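Local coordinates for protein CCN family member 3 (Rattus norvegicus, PDB 5NB8) that acts as a secreted matricellular growth regulator that binds integrins and NOTCH1 to influence cell proliferation, adhesion, migration, differentiation and survival, at residues A[5-9]-A[10-14]. Sequence-based numbering, arbitrary orientation.
Sequences NCVFD and GVIYR
Cys-6 and Tyr-13 pair by two backbone bonds, Cys-6 N to Tyr-13 O at 2.8 Å and Tyr-13 N to Cys-6 O at 2.7 Å. Phe-8 and Val-11 form the second hydrogen-bonded pair and close the hairpin. Their turn is type I', with Asp-9 and Gly-10 at its corners, both at positive phi. Here Val-11 N reaches Phe-8 O from above the carbonyl plane, at 2.9 Å. This is a two-residue beta hairpin of the von Willebrand factor type C domain.

Cys-6, Phe-8, Val-11 and Tyr-13 share one face, closely packed except at exposed Val-11. CE2 of Tyr-13 lies 3.9 Å from CB of Phe-8, and it comes to the edge of the Phe-8 ring, near the ring plane. CG of Phe-8 is anti to the backbone N (chi1 175°), and the ring leads away from strand 11-13. CB of Asp-9 lies over one face, near its rim. Phe-19 meets both rings and stacks on Tyr-13. Cys-6 is buried and disulfide-bonded to Cys-29.

The other face is looser and exposed. Val-7 CG2 and Ile-12 CG1 are 4.2 Å apart across a non-hydrogen-bonded pair. At the open end, Asn-5 and Arg-14 run side by side, and OD1 of Asn-5 accepts a bond from Asn-15 N.

The backbone bonds set the hairpin's register, while the aromatic cluster and the disulfide tie one face to the neighbouring three-stranded sheet.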
# COMPACT_ATOMS: atom_id res chain seq x y z
N ASN A 5 11.12 -14.97 -12.76
CA ASN A 5 11.28 -13.65 -12.15
C ASN A 5 10.15 -12.73 -12.62
O ASN A 5 9.35 -13.07 -13.50
CB ASN A 5 12.64 -13.07 -12.52
CG ASN A 5 13.80 -13.98 -12.12
OD1 ASN A 5 13.74 -14.68 -11.12
ND2 ASN A 5 14.85 -13.97 -12.93
N CYS A 6 10.08 -11.54 -12.01
CA CYS A 6 9.07 -10.54 -12.30
C CYS A 6 9.74 -9.21 -12.64
O CYS A 6 10.83 -8.91 -12.17
CB CYS A 6 8.13 -10.29 -11.12
SG CYS A 6 7.41 -11.72 -10.29
N VAL A 7 9.04 -8.39 -13.42
CA VAL A 7 9.48 -7.03 -13.70
C VAL A 7 8.42 -6.07 -13.17
O VAL A 7 7.23 -6.22 -13.47
CB VAL A 7 9.72 -6.81 -15.20
CG1 VAL A 7 10.39 -5.49 -15.41
CG2 VAL A 7 10.58 -7.96 -15.79
N PHE A 8 8.85 -5.12 -12.36
CA PHE A 8 7.93 -4.10 -11.85
C PHE A 8 8.61 -2.75 -12.00
O PHE A 8 9.70 -2.56 -11.47
CB PHE A 8 7.55 -4.34 -10.39
CG PHE A 8 6.71 -3.23 -9.81
CD1 PHE A 8 5.36 -3.14 -10.13
CD2 PHE A 8 7.28 -2.27 -8.99
CE1 PHE A 8 4.59 -2.12 -9.62
CE2 PHE A 8 6.52 -1.25 -8.48
CZ PHE A 8 5.17 -1.17 -8.80
N ASP A 9 7.94 -1.83 -12.70
CA ASP A 9 8.40 -0.45 -12.83
C ASP A 9 9.86 -0.40 -13.28
O ASP A 9 10.68 0.39 -12.78
CB ASP A 9 8.19 0.32 -11.52
CG ASP A 9 8.38 1.82 -11.68
OD1 ASP A 9 8.21 2.34 -12.80
OD2 ASP A 9 8.72 2.48 -10.68
N GLY A 10 10.21 -1.31 -14.20
CA GLY A 10 11.53 -1.33 -14.78
C GLY A 10 12.59 -2.04 -13.98
O GLY A 10 13.76 -2.03 -14.38
N VAL A 11 12.23 -2.67 -12.86
CA VAL A 11 13.17 -3.39 -12.03
C VAL A 11 12.83 -4.88 -12.06
O VAL A 11 11.65 -5.25 -11.92
CB VAL A 11 13.16 -2.85 -10.59
CG1 VAL A 11 14.15 -3.63 -9.72
CG2 VAL A 11 13.48 -1.35 -10.58
N ILE A 12 13.84 -5.72 -12.22
CA ILE A 12 13.61 -7.16 -12.16
C ILE A 12 13.64 -7.59 -10.71
O ILE A 12 14.55 -7.22 -9.96
CB ILE A 12 14.67 -7.94 -12.96
CG1 ILE A 12 14.58 -7.63 -14.45
CG2 ILE A 12 14.53 -9.48 -12.71
CD1 ILE A 12 15.81 -8.10 -15.22
N TYR A 13 12.64 -8.36 -10.30
CA TYR A 13 12.61 -8.97 -8.98
C TYR A 13 12.61 -10.48 -9.15
O TYR A 13 11.93 -11.01 -10.02
CB TYR A 13 11.38 -8.48 -8.20
CG TYR A 13 11.46 -6.99 -7.91
CD1 TYR A 13 12.25 -6.51 -6.88
CD2 TYR A 13 10.80 -6.08 -8.71
CE1 TYR A 13 12.36 -5.13 -6.64
CE2 TYR A 13 10.89 -4.72 -8.48
CZ TYR A 13 11.66 -4.25 -7.44
OH TYR A 13 11.75 -2.90 -7.24
N ARG A 14 13.39 -11.17 -8.32
CA ARG A 14 13.50 -12.60 -8.49
C ARG A 14 12.32 -13.30 -7.84
O ARG A 14 11.63 -12.73 -6.98
CB ARG A 14 14.83 -13.11 -7.94
CG ARG A 14 16.02 -12.80 -8.86
CD ARG A 14 17.37 -13.14 -8.25
NE ARG A 14 17.65 -12.30 -7.09
CZ ARG A 14 17.56 -12.71 -5.83
NH1 ARG A 14 17.21 -13.96 -5.56
NH2 ARG A 14 17.83 -11.86 -4.84